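Local coordinates for protein Ral guanine nucleotide dissociation stimulator-like 2 (Mus musculus, PDB 4JGW) that probably acts as a guanine nucleotide exchange factor and putative effector of Ras or Rap, here as the piece holding its REM and CDC25-homology domains, at residues 19-23 with 24-28; 123-126 with 127-131; 144-147 with 148-152; 327-330 with 331-334; 446-449 with 450-453. One frame throughout, in Å; residues are numbered along the deposited sequence.

Interaction 1: residues 19-23 with 24-28; sequences EEEDG and ATFTV
Glu20 and Thr25 stand side by side on one face of a tight antiparallel hairpin, pointing the same way, and Thr25 OG1 donates to Glu20 OE1 at 2.7 Å. The hydroxyl comes to the syn side of the carboxylate, 24° out of its plane. The bend at chi2 (-69°) turns the Glu20 carboxylate toward Thr25 on the neighbouring strand, which also lays OE2 against Thr25 CG2. On the other face Glu19, Glu21, Ala24 and Phe26 project together. There the Glu21 and Phe26 side chains pass at a slant, with Glu21 OE1 reaching Phe26 CE1 obliquely at 3.3 Å and the carboxylate plane 56° from that of the ring. Farther from the turn, Val28 CG2 touches the acid end of Glu19 at 3.5 Å from Glu19 OE2; that oxygen is also hydrogen-bonded to Trp17 NE1. The backbones fix this register: Glu19 and Phe26 exchange two nearly straight bonds, with Phe26 N to Glu19 O at 2.8 Å, while Glu21 and Ala24 form the last hydrogen-bonded pair before the turn through Asp22 and Gly23. Arg49 makes salt bridges to Glu19 and Glu21 and a cation-pi contact with Phe26. The hairpin of strands 11-21 and 24-33 thus continues into an antiparallel sheet, strand 46-54 lying along the far side of strand 24-33 and His62 of helix 56-63 meeting Phe26 edge-to-face.

Interaction 2: residues 123-126 with 127-131; sequences STWL and ASHPE
Ser128 gives two hydrogen bonds to Thr124 O in the last turn of helix 108-128, part of the N-terminal Ras-GEF (REM) region. Its backbone N makes the ordinary helical bond at 2.8 Å, and its hydroxyl OG adds a second at 3.0 Å, approaching from above the carbonyl plane. The hydroxyl can fold back on the preceding turn because OG lies beside its own backbone N (chi1 -63°). Ala127 N is taken up by Ser123 O at 2.9 Å, and His129 N by Trp125 O at 2.8 Å. The next acceptor in the series, Leu126 O, faces Pro130, whose nitrogen has no hydrogen to give; the proline packs its CD 3.4 Å from Leu126 O instead. His129 has already left helical geometry, so the regular helix stops here and a short 3-10 segment follows. Polar ends of the first segment find partners nearby: Ser123 OG and Thr124 OG1 bond to carbonyls one turn back, including Ser120 O, and Trp125 NE1 to Asp132 OD2. The side chains of Trp125 and His129 cross at about a right angle, with Trp125 CD1 lying at the edge of the imidazole, 3.9 Å from His129 CD2.

Interaction 3: residues 144-147 with 148-152; sequences LESF and LLRTG
Phe147 O is gripped twice by Thr151, whose hydroxyl OG1 donates at 2.8 Å and whose backbone N donates at 3.1 Å. Thr151 OG1 sits between its own backbone N and carbonyl carbon (chi1 52°), a setting that turns the hydroxyl back along the helix and leaves CG2 3.9 Å from Phe147 CE1. The threonine side chain slants across the phenylalanine, with OG1 over one ring face. At the ring's CD2 corner, Leu148 CG packs at 4.1 Å from Phe147 CD2, and Leu148 CD1 meets Leu144 CG one turn earlier, the two leucines crossing at a slant. On the polar side Arg150 bends at its third torsion (chi3 55°), bringing the guanidinium back over the preceding turn so that one face covers Ser146 O and Phe147 CA. A water accepts from Arg150 NH2 at 2.9 Å and reaches Ser146 OG by a weak bond; the serine hydroxyl is held more firmly by Asp142 O. Arg150 NE pairs with Glu104 in a salt bridge, which probably helps keep the arginine folded back. The positive phi of Gly152 marks the chain's departure from helix 138-151. Within the N-terminal Ras-GEF region, Leu144 and Phe147 turn toward helices 89-101 and 108-128, while Leu148 also packs on Ile167 of helix 164-172, where Glu145 forms a salt bridge to Arg171.

Interaction 4: residues 327-330 with 331-334; sequences AAWG and ETTR
Thr332 sets its OG1 beside the backbone N (chi1 -60°), and this rotation carries the hydroxyl back to Ala328 O, to which it donates at 3.2 Å. Glu331 has CG beside its own backbone N (chi1 -66°), which puts Glu331 CG 3.4 Å from Ala327 O; the chain then bends at chi2. Ala328 O is shared: Glu331 N also donates to it, at 3.1 Å, and the two donors reach the oxygen from opposite faces of the carbonyl plane. The hydroxyl is tilted 30° from that plane, whereas the amide lies well above it. Glu331 N has a second, weak bond to Ala327 O, so its hydrogen is divided between an acceptor four residues back and one three back. Thr332 N then bonds to Trp329 O at 3.1 Å, again from above the carbonyl plane. These three-residue spacings tighten the backbone as helix 326-330 gives way to a loop. The Thr332 side chain lies alongside that of Trp329 and points the same way, with OG1 4.0 Å from Trp329 CE3. The indole nitrogen is held by Ile322 O, while Glu470 accepts from the backbone nitrogens of Ala327 and Ala328. Within the RasGEF domain this bend leads to the N-cap, Thr333, of helix 334-344. Trp329 and Thr332 both rest on Leu337 of that helix, and Ala328, Glu331 and Thr332 also touch helix 284-303, Thr332 through Leu291.

Interaction 5: residues 446-449 with 450-453; sequences DIQQ and WLQG
Trp450 places its indole beside the preceding turn, so that Ile447 O lies in the ring plane at the edge, 4.0 Å from Trp450 CE3. CG stands opposite the tryptophan's own backbone nitrogen (chi1 171°), carrying the ring away from the helix while CB stays 3.5 Å from Ile447 O. The indole nitrogen has its partner beyond the helix, in Asp194 O. Gln449, just before it, also sends its chain outward from the helix, stretched nearly straight beyond CG. Gln449 O receives Gly453 N at 3.2 Å, and Trp450 N itself bonds to Asp446 O at 3.1 Å. The contact lies in helix 445-453 of the Ras-GEF region, a short helix whose first turn is anchored by Asn444 OD1 accepting from Ile447 N. Along its flank Ile447 and Leu451 lie side by side and point the same way, with Ile447 CG2 4.0 Å from Leu451 CD1. They face helix 203-219, Ile447 against His205 and Gln209 and Leu451 against Leu210. Gln448 also turns toward that helix: its NE2 donates to Gln209 OE1, and its chain touches Leu213. From the following turn Gln452 lays its extended side chain over the Gln448 carbonyl, bringing Gln452 CG 3.2 Å from Gln448 O.

Along the chain the five contacts come in series, none nesting within or crossing another, and each joins consecutive segments. Interaction 1 closes the turn of the N-terminal hairpin, about 19 Å at the nearest atoms from both interaction 2 and interaction 3. These two finish successive helices, 108-128 and 138-151, in the N-terminal Ras-GEF region, with nearest atoms about 8 Å apart. Interactions 4 and 5 belong to the Ras-GEF region, where the bend after helix 326-330 and the short helix 445-453 have centres about 28 Å apart. Interactions 3 and 4 lie on opposite sides of the chain's centre, their own centres about 74 Å apart.

Interaction 1: residues 19-23 with 24-28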
loop_
_atom_site.group_PDB
_atom_site.type_symbol
_atom_site.label_atom_id
_atom_site.label_comp_id
_atom_site.label_asym_id
_atom_site.label_seq_id
_atom_site.Cartn_x
_atom_site.Cartn_y
_atom_site.Cartn_z
ATOM N N GLU A 19 3.932 -4.113 -32.979
ATOM C CA GLU A 19 3.039 -3.454 -33.929
ATOM C C GLU A 19 2.777 -2.012 -33.511
ATOM O O GLU A 19 2.647 -1.715 -32.319
ATOM C CB GLU A 19 1.713 -4.211 -34.043
ATOM C CG GLU A 19 1.820 -5.570 -34.734
ATOM C CD GLU A 19 0.482 -6.281 -34.872
ATOM O OE1 GLU A 19 -0.574 -5.631 -34.718
ATOM O OE2 GLU A 19 0.488 -7.499 -35.143
ATOM N N GLU A 20 2.701 -1.122 -34.498
ATOM C CA GLU A 20 2.461 0.299 -34.252
ATOM C C GLU A 20 1.038 0.698 -34.629
ATOM O O GLU A 20 0.501 0.235 -35.636
ATOM C CB GLU A 20 3.466 1.165 -35.024
ATOM C CG GLU A 20 4.943 0.896 -34.709
ATOM C CD GLU A 20 5.362 1.333 -33.310
ATOM O OE1 GLU A 20 4.722 2.244 -32.735
ATOM O OE2 GLU A 20 6.344 0.765 -32.784
ATOM N N GLU A 21 0.433 1.549 -33.805
ATOM C CA GLU A 21 -0.881 2.126 -34.095
ATOM C C GLU A 21 -0.836 3.646 -33.953
ATOM O O GLU A 21 0.172 4.198 -33.507
ATOM C CB GLU A 21 -1.963 1.520 -33.194
ATOM C CG GLU A 21 -2.410 0.125 -33.620
ATOM C CD GLU A 21 -3.670 -0.360 -32.911
ATOM O OE1 GLU A 21 -4.240 0.384 -32.080
ATOM O OE2 GLU A 21 -4.095 -1.502 -33.192
ATOM N N ASP A 22 -1.931 4.307 -34.331
ATOM C CA ASP A 22 -2.028 5.776 -34.353
ATOM C C ASP A 22 -1.048 6.469 -33.399
ATOM O O ASP A 22 -0.121 7.155 -33.843
ATOM C CB ASP A 22 -3.474 6.226 -34.087
ATOM C CG ASP A 22 -3.666 7.735 -34.229
ATOM O OD1 ASP A 22 -2.951 8.375 -35.032
ATOM O OD2 ASP A 22 -4.551 8.281 -33.537
ATOM N N GLY A 23 -1.252 6.276 -32.097
ATOM C CA GLY A 23 -0.376 6.858 -31.085
ATOM C C GLY A 23 -0.009 5.885 -29.979
ATOM O O GLY A 23 0.040 6.266 -28.810
ATOM N N ALA A 24 0.259 4.635 -30.353
ATOM C CA ALA A 24 0.570 3.574 -29.394
ATOM C C ALA A 24 1.436 2.467 -29.995
ATOM O O ALA A 24 1.418 2.238 -31.206
ATOM C CB ALA A 24 -0.717 2.985 -28.816
ATOM N N THR A 25 2.186 1.787 -29.133
ATOM C CA THR A 25 3.002 0.639 -29.522
ATOM C C THR A 25 2.541 -0.608 -28.763
ATOM O O THR A 25 2.411 -0.590 -27.537
ATOM C CB THR A 25 4.507 0.903 -29.271
ATOM O OG1 THR A 25 4.924 2.041 -30.036
ATOM C CG2 THR A 25 5.356 -0.300 -29.669
ATOM N N PHE A 26 2.294 -1.680 -29.508
ATOM C CA PHE A 26 1.811 -2.937 -28.946
ATOM C C PHE A 26 2.829 -4.052 -29.151
ATOM O O PHE A 26 3.629 -4.012 -30.086
ATOM C CB PHE A 26 0.480 -3.335 -29.596
ATOM C CG PHE A 26 -0.651 -2.384 -29.312
ATOM C CD1 PHE A 26 -0.863 -1.271 -30.117
ATOM C CD2 PHE A 26 -1.513 -2.611 -28.245
ATOM C CE1 PHE A 26 -1.910 -0.392 -29.857
ATOM C CE2 PHE A 26 -2.563 -1.738 -27.977
ATOM C CZ PHE A 26 -2.762 -0.628 -28.784
ATOM N N THR A 27 2.796 -5.043 -28.262
ATOM C CA THR A 27 3.567 -6.267 -28.436
ATOM C C THR A 27 2.616 -7.455 -28.545
ATOM O O THR A 27 1.838 -7.733 -27.626
ATOM C CB THR A 27 4.575 -6.487 -27.283
ATOM O OG1 THR A 27 5.497 -5.393 -27.241
ATOM C CG2 THR A 27 5.360 -7.776 -27.483
ATOM N N VAL A 28 2.673 -8.136 -29.684
ATOM C CA VAL A 28 1.889 -9.347 -29.893
ATOM C C VAL A 28 2.746 -10.566 -29.567
ATOM O O VAL A 28 3.895 -10.666 -30.006
ATOM C CB VAL A 28 1.329 -9.451 -31.337
ATOM C CG1 VAL A 28 0.358 -10.623 -31.455
ATOM C CG2 VAL A 28 0.636 -8.159 -31.740
#

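Interaction 2: residues 123-126 with 127-131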
loop_
_atom_site.group_PDB
_atom_site.type_symbol
_atom_site.label_atom_id
_atom_site.label_comp_id
_atom_site.label_asym_id
_atom_site.label_seq_id
_atom_site.Cartn_x
_atom_site.Cartn_y
_atom_site.Cartn_z
ATOM N N SER A 123 -17.572 0.980 -13.772
ATOM C CA SER A 123 -18.057 0.224 -12.616
ATOM C C SER A 123 -16.900 -0.401 -11.839
ATOM O O SER A 123 -16.857 -0.317 -10.610
ATOM C CB SER A 123 -19.090 -0.836 -13.023
ATOM O OG SER A 123 -18.553 -1.752 -13.964
ATOM N N THR A 124 -15.960 -1.012 -12.561
ATOM C CA THR A 124 -14.748 -1.566 -11.951
ATOM C C THR A 124 -13.934 -0.472 -11.247
ATOM O O THR A 124 -13.504 -0.654 -10.109
ATOM C CB THR A 124 -13.876 -2.320 -12.989
ATOM O OG1 THR A 124 -14.631 -3.401 -13.549
ATOM C CG2 THR A 124 -12.614 -2.883 -12.345
ATOM N N TRP A 125 -13.752 0.661 -11.927
ATOM C CA TRP A 125 -13.047 1.828 -11.382
ATOM C C TRP A 125 -13.678 2.319 -10.079
ATOM O O TRP A 125 -12.977 2.541 -9.088
ATOM C CB TRP A 125 -13.014 2.952 -12.428
ATOM C CG TRP A 125 -12.154 4.155 -12.097
ATOM C CD1 TRP A 125 -11.337 4.322 -11.014
ATOM C CD2 TRP A 125 -12.001 5.337 -12.897
ATOM N NE1 TRP A 125 -10.710 5.545 -11.073
ATOM C CE2 TRP A 125 -11.097 6.187 -12.220
ATOM C CE3 TRP A 125 -12.552 5.767 -14.112
ATOM C CZ2 TRP A 125 -10.727 7.439 -12.721
ATOM C CZ3 TRP A 125 -12.185 7.016 -14.608
ATOM C CH2 TRP A 125 -11.281 7.837 -13.911
ATOM N N LEU A 126 -15.000 2.472 -10.089
ATOM C CA LEU A 126 -15.741 2.948 -8.925
ATOM C C LEU A 126 -15.698 1.944 -7.773
ATOM O O LEU A 126 -15.534 2.332 -6.613
ATOM C CB LEU A 126 -17.187 3.273 -9.312
ATOM C CG LEU A 126 -18.162 3.777 -8.242
ATOM C CD1 LEU A 126 -17.685 5.079 -7.602
ATOM C CD2 LEU A 126 -19.538 3.954 -8.857
ATOM N N ALA A 127 -15.837 0.661 -8.103
ATOM C CA ALA A 127 -15.782 -0.407 -7.108
ATOM C C ALA A 127 -14.385 -0.544 -6.499
ATOM O O ALA A 127 -14.250 -0.693 -5.281
ATOM C CB ALA A 127 -16.244 -1.728 -7.713
ATOM N N SER A 128 -13.358 -0.478 -7.344
ATOM C CA SER A 128 -11.970 -0.593 -6.897
ATOM C C SER A 128 -11.479 0.649 -6.157
ATOM O O SER A 128 -10.840 0.538 -5.111
ATOM C CB SER A 128 -11.039 -0.891 -8.078
ATOM O OG SER A 128 -11.339 -2.143 -8.667
ATOM N N HIS A 129 -11.767 1.826 -6.710
ATOM C CA HIS A 129 -11.261 3.082 -6.155
ATOM C C HIS A 129 -12.365 4.135 -5.996
ATOM O O HIS A 129 -12.398 5.113 -6.744
ATOM C CB HIS A 129 -10.124 3.635 -7.028
ATOM C CG HIS A 129 -9.203 2.583 -7.563
ATOM N ND1 HIS A 129 -8.274 1.935 -6.778
ATOM C CD2 HIS A 129 -9.068 2.067 -8.808
ATOM C CE1 HIS A 129 -7.607 1.065 -7.515
ATOM N NE2 HIS A 129 -8.070 1.126 -8.751
ATOM N N PRO A 130 -13.269 3.943 -5.013
ATOM C CA PRO A 130 -14.374 4.893 -4.825
ATOM C C PRO A 130 -13.912 6.299 -4.431
ATOM O O PRO A 130 -14.587 7.277 -4.759
ATOM C CB PRO A 130 -15.201 4.258 -3.699
ATOM C CG PRO A 130 -14.263 3.346 -2.991
ATOM C CD PRO A 130 -13.319 2.840 -4.034
ATOM N N GLU A 131 -12.766 6.387 -3.756
ATOM C CA GLU A 131 -12.217 7.658 -3.273
ATOM C C GLU A 131 -11.757 8.590 -4.399
ATOM O O GLU A 131 -11.563 9.790 -4.177
ATOM C CB GLU A 131 -11.066 7.415 -2.285
ATOM C CG GLU A 131 -11.464 6.695 -0.989
ATOM C CD GLU A 131 -11.441 5.171 -1.103
ATOM O OE1 GLU A 131 -11.069 4.638 -2.176
ATOM O OE2 GLU A 131 -11.794 4.502 -0.106
#

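Interaction 3: residues 144-147 with 148-152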
loop_
_atom_site.group_PDB
_atom_site.type_symbol
_atom_site.label_atom_id
_atom_site.label_comp_id
_atom_site.label_asym_id
_atom_site.label_seq_id
_atom_site.Cartn_x
_atom_site.Cartn_y
_atom_site.Cartn_z
ATOM N N LEU A 144 -21.340 12.248 -19.173
ATOM C CA LEU A 144 -21.587 10.821 -19.376
ATOM C C LEU A 144 -23.074 10.482 -19.472
ATOM O O LEU A 144 -23.497 9.803 -20.410
ATOM C CB LEU A 144 -20.923 9.990 -18.270
ATOM C CG LEU A 144 -21.214 8.483 -18.214
ATOM C CD1 LEU A 144 -20.585 7.740 -19.391
ATOM C CD2 LEU A 144 -20.740 7.892 -16.896
ATOM N N GLU A 145 -23.862 10.949 -18.501
ATOM C CA GLU A 145 -25.277 10.575 -18.431
ATOM C C GLU A 145 -26.146 11.252 -19.496
ATOM O O GLU A 145 -27.206 10.737 -19.851
ATOM C CB GLU A 145 -25.848 10.754 -17.012
ATOM C CG GLU A 145 -26.375 12.139 -16.659
ATOM C CD GLU A 145 -27.140 12.145 -15.340
ATOM O OE1 GLU A 145 -26.503 11.984 -14.275
ATOM O OE2 GLU A 145 -28.378 12.314 -15.370
ATOM N N SER A 146 -25.683 12.393 -20.011
ATOM C CA SER A 146 -26.337 13.044 -21.145
ATOM C C SER A 146 -26.068 12.268 -22.431
ATOM O O SER A 146 -26.902 12.251 -23.333
ATOM C CB SER A 146 -25.881 14.498 -21.294
ATOM O OG SER A 146 -24.517 14.575 -21.675
ATOM N N PHE A 147 -24.899 11.631 -22.503
ATOM C CA PHE A 147 -24.530 10.779 -23.636
ATOM C C PHE A 147 -25.390 9.518 -23.694
ATOM O O PHE A 147 -25.783 9.077 -24.777
ATOM C CB PHE A 147 -23.038 10.418 -23.573
ATOM C CG PHE A 147 -22.681 9.153 -24.309
ATOM C CD1 PHE A 147 -22.447 9.168 -25.681
ATOM C CD2 PHE A 147 -22.581 7.941 -23.628
ATOM C CE1 PHE A 147 -22.123 7.997 -26.363
ATOM C CE2 PHE A 147 -22.259 6.767 -24.302
ATOM C CZ PHE A 147 -22.028 6.795 -25.671
ATOM N N LEU A 148 -25.673 8.949 -22.524
ATOM C CA LEU A 148 -26.437 7.705 -22.407
ATOM C C LEU A 148 -27.910 7.881 -22.775
ATOM O O LEU A 148 -28.490 7.030 -23.453
ATOM C CB LEU A 148 -26.305 7.123 -20.993
ATOM C CG LEU A 148 -24.933 6.575 -20.582
ATOM C CD1 LEU A 148 -24.776 6.584 -19.072
ATOM C CD2 LEU A 148 -24.702 5.174 -21.139
ATOM N N LEU A 149 -28.503 8.984 -22.322
ATOM C CA LEU A 149 -29.899 9.311 -22.623
ATOM C C LEU A 149 -30.078 9.738 -24.077
ATOM O O LEU A 149 -31.122 9.489 -24.680
ATOM C CB LEU A 149 -30.413 10.408 -21.681
ATOM C CG LEU A 149 -31.081 10.023 -20.353
ATOM C CD1 LEU A 149 -30.125 9.332 -19.381
ATOM C CD2 LEU A 149 -31.688 11.258 -19.702
ATOM N N ARG A 150 -29.047 10.377 -24.626
ATOM C CA ARG A 150 -29.033 10.844 -26.012
ATOM C C ARG A 150 -28.966 9.678 -26.999
ATOM O O ARG A 150 -29.551 9.741 -28.083
ATOM C CB ARG A 150 -27.837 11.769 -26.221
ATOM C CG ARG A 150 -28.000 12.832 -27.290
ATOM C CD ARG A 150 -27.070 14.006 -27.003
ATOM N NE ARG A 150 -25.676 13.584 -26.856
ATOM C CZ ARG A 150 -24.806 14.122 -26.002
ATOM N NH1 ARG A 150 -25.173 15.109 -25.193
ATOM N NH2 ARG A 150 -23.563 13.662 -25.948
ATOM N N THR A 151 -28.250 8.622 -26.617
ATOM C CA THR A 151 -28.112 7.425 -27.449
ATOM C C THR A 151 -29.196 6.385 -27.156
ATOM O O THR A 151 -29.389 5.445 -27.931
ATOM C CB THR A 151 -26.713 6.773 -27.297
ATOM O OG1 THR A 151 -26.417 6.572 -25.910
ATOM C CG2 THR A 151 -25.635 7.651 -27.921
ATOM N N GLY A 152 -29.898 6.563 -26.038
ATOM C CA GLY A 152 -30.967 5.653 -25.628
ATOM C C GLY A 152 -30.455 4.296 -25.182
ATOM O O GLY A 152 -31.010 3.260 -25.556
HETATM O O HOH W 1 -21.797 14.124 -23.638
#

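Interaction 4: residues 327-330 with 331-334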
loop_
_atom_site.group_PDB
_atom_site.type_symbol
_atom_site.label_atom_id
_atom_site.label_comp_id
_atom_site.label_asym_id
_atom_site.label_seq_id
_atom_site.Cartn_x
_atom_site.Cartn_y
_atom_site.Cartn_z
ATOM N N ALA A 327 24.454 -0.636 30.386
ATOM C CA ALA A 327 24.176 -1.128 31.732
ATOM C C ALA A 327 22.827 -1.842 31.752
ATOM O O ALA A 327 22.708 -2.941 32.297
ATOM C CB ALA A 327 24.204 0.012 32.743
ATOM N N ALA A 328 21.826 -1.213 31.138
ATOM C CA ALA A 328 20.490 -1.791 31.012
ATOM C C ALA A 328 20.511 -3.077 30.184
ATOM O O ALA A 328 19.953 -4.092 30.603
ATOM C CB ALA A 328 19.528 -0.780 30.413
ATOM N N TRP A 329 21.165 -3.030 29.022
ATOM C CA TRP A 329 21.335 -4.215 28.176
ATOM C C TRP A 329 22.107 -5.316 28.907
ATOM O O TRP A 329 21.812 -6.503 28.745
ATOM C CB TRP A 329 22.040 -3.860 26.862
ATOM C CG TRP A 329 21.151 -3.204 25.837
ATOM C CD1 TRP A 329 21.230 -1.918 25.387
ATOM C CD2 TRP A 329 20.055 -3.806 25.134
ATOM N NE1 TRP A 329 20.255 -1.680 24.449
ATOM C CE2 TRP A 329 19.518 -2.821 24.275
ATOM C CE3 TRP A 329 19.474 -5.083 25.147
ATOM C CZ2 TRP A 329 18.426 -3.071 23.436
ATOM C CZ3 TRP A 329 18.387 -5.331 24.310
ATOM C CH2 TRP A 329 17.878 -4.327 23.468
ATOM N N GLY A 330 23.082 -4.905 29.719
ATOM C CA GLY A 330 23.874 -5.826 30.533
ATOM C C GLY A 330 23.078 -6.566 31.593
ATOM O O GLY A 330 23.507 -7.618 32.068
ATOM N N GLU A 331 21.921 -6.017 31.965
ATOM C CA GLU A 331 21.031 -6.645 32.946
ATOM C C GLU A 331 19.918 -7.476 32.294
ATOM O O GLU A 331 19.142 -8.141 32.985
ATOM C CB GLU A 331 20.423 -5.592 33.886
ATOM C CG GLU A 331 21.422 -4.893 34.811
ATOM C CD GLU A 331 22.122 -5.846 35.772
ATOM O OE1 GLU A 331 21.482 -6.808 36.252
ATOM O OE2 GLU A 331 23.319 -5.625 36.050
ATOM N N THR A 332 19.850 -7.433 30.966
ATOM C CA THR A 332 18.856 -8.184 30.199
ATOM C C THR A 332 19.214 -9.672 30.160
ATOM O O THR A 332 20.364 -10.031 29.894
ATOM C CB THR A 332 18.717 -7.613 28.765
ATOM O OG1 THR A 332 18.316 -6.238 28.836
ATOM C CG2 THR A 332 17.689 -8.392 27.947
ATOM N N THR A 333 18.228 -10.526 30.440
ATOM C CA THR A 333 18.424 -11.980 30.427
ATOM C C THR A 333 18.850 -12.475 29.046
ATOM O O THR A 333 18.437 -11.919 28.022
ATOM C CB THR A 333 17.160 -12.756 30.882
ATOM O OG1 THR A 333 16.079 -12.498 29.978
ATOM C CG2 THR A 333 16.751 -12.361 32.297
ATOM N N ARG A 334 19.674 -13.520 29.032
ATOM C CA ARG A 334 20.233 -14.073 27.797
ATOM C C ARG A 334 19.157 -14.570 26.824
ATOM O O ARG A 334 19.326 -14.480 25.606
ATOM C CB ARG A 334 21.248 -15.184 28.117
ATOM C CG ARG A 334 22.094 -15.656 26.930
ATOM C CD ARG A 334 22.984 -14.546 26.370
ATOM N NE ARG A 334 23.222 -14.720 24.937
ATOM C CZ ARG A 334 23.768 -13.804 24.139
ATOM N NH1 ARG A 334 24.149 -12.626 24.620
ATOM N NH2 ARG A 334 23.934 -14.068 22.848
#

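Interaction 5: residues 446-449 with 450-453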
loop_
_atom_site.group_PDB
_atom_site.type_symbol
_atom_site.label_atom_id
_atom_site.label_comp_id
_atom_site.label_asym_id
_atom_site.label_seq_id
_atom_site.Cartn_x
_atom_site.Cartn_y
_atom_site.Cartn_z
ATOM N N ASP A 446 -8.719 -0.205 27.999
ATOM C CA ASP A 446 -7.682 0.337 28.883
ATOM C C ASP A 446 -6.276 0.386 28.274
ATOM O O ASP A 446 -5.516 1.310 28.563
ATOM C CB ASP A 446 -7.682 -0.373 30.240
ATOM C CG ASP A 446 -8.854 0.050 31.113
ATOM O OD1 ASP A 446 -9.972 -0.474 30.913
ATOM O OD2 ASP A 446 -8.657 0.909 32.000
ATOM N N ILE A 447 -5.933 -0.593 27.438
ATOM C CA ILE A 447 -4.672 -0.538 26.688
ATOM C C ILE A 447 -4.732 0.596 25.662
ATOM O O ILE A 447 -3.764 1.342 25.493
ATOM C CB ILE A 447 -4.317 -1.881 25.992
ATOM C CG1 ILE A 447 -4.176 -3.001 27.026
ATOM C CG2 ILE A 447 -3.020 -1.748 25.181
ATOM C CD1 ILE A 447 -4.022 -4.389 26.435
ATOM N N GLN A 448 -5.882 0.727 25.001
ATOM C CA GLN A 448 -6.109 1.799 24.030
ATOM C C GLN A 448 -5.997 3.183 24.671
ATOM O O GLN A 448 -5.379 4.083 24.098
ATOM C CB GLN A 448 -7.465 1.636 23.329
ATOM C CG GLN A 448 -7.540 0.468 22.341
ATOM C CD GLN A 448 -6.651 0.644 21.113
ATOM O OE1 GLN A 448 -6.318 1.763 20.716
ATOM N NE2 GLN A 448 -6.272 -0.470 20.502
ATOM N N GLN A 449 -6.585 3.340 25.858
ATOM C CA GLN A 449 -6.520 4.601 26.604
ATOM C C GLN A 449 -5.082 4.956 26.996
ATOM O O GLN A 449 -4.692 6.124 26.944
ATOM C CB GLN A 449 -7.426 4.556 27.842
ATOM C CG GLN A 449 -7.610 5.909 28.533
ATOM C CD GLN A 449 -8.687 5.897 29.608
ATOM O OE1 GLN A 449 -8.804 4.946 30.384
ATOM N NE2 GLN A 449 -9.476 6.966 29.661
ATOM N N TRP A 450 -4.303 3.944 27.381
ATOM C CA TRP A 450 -2.887 4.128 27.698
ATOM C C TRP A 450 -2.083 4.565 26.469
ATOM O O TRP A 450 -1.263 5.483 26.553
ATOM C CB TRP A 450 -2.294 2.853 28.311
ATOM C CG TRP A 450 -0.796 2.892 28.453
ATOM C CD1 TRP A 450 -0.077 3.579 29.388
ATOM C CD2 TRP A 450 0.163 2.213 27.629
ATOM N NE1 TRP A 450 1.269 3.373 29.199
ATOM C CE2 TRP A 450 1.445 2.540 28.126
ATOM C CE3 TRP A 450 0.063 1.363 26.518
ATOM C CZ2 TRP A 450 2.621 2.045 27.551
ATOM C CZ3 TRP A 450 1.234 0.871 25.947
ATOM C CH2 TRP A 450 2.495 1.215 26.466
ATOM N N LEU A 451 -2.329 3.907 25.336
ATOM C CA LEU A 451 -1.673 4.242 24.068
ATOM C C LEU A 451 -1.974 5.670 23.607
ATOM O O LEU A 451 -1.108 6.338 23.042
ATOM C CB LEU A 451 -2.067 3.242 22.976
ATOM C CG LEU A 451 -1.436 1.849 23.029
ATOM C CD1 LEU A 451 -2.261 0.858 22.226
ATOM C CD2 LEU A 451 0.009 1.875 22.539
ATOM N N GLN A 452 -3.201 6.123 23.862
ATOM C CA GLN A 452 -3.644 7.473 23.506
ATOM C C GLN A 452 -3.008 8.555 24.383
ATOM O O GLN A 452 -2.792 9.681 23.931
ATOM C CB GLN A 452 -5.171 7.563 23.585
ATOM C CG GLN A 452 -5.902 6.817 22.470
ATOM C CD GLN A 452 -7.330 6.428 22.835
ATOM O OE1 GLN A 452 -7.750 6.544 23.990
ATOM N NE2 GLN A 452 -8.081 5.953 21.845
ATOM N N GLY A 453 -2.713 8.209 25.634
ATOM C CA GLY A 453 -2.128 9.153 26.588
ATOM C C GLY A 453 -0.621 9.305 26.466
ATOM O O GLY A 453 -0.026 10.182 27.097
#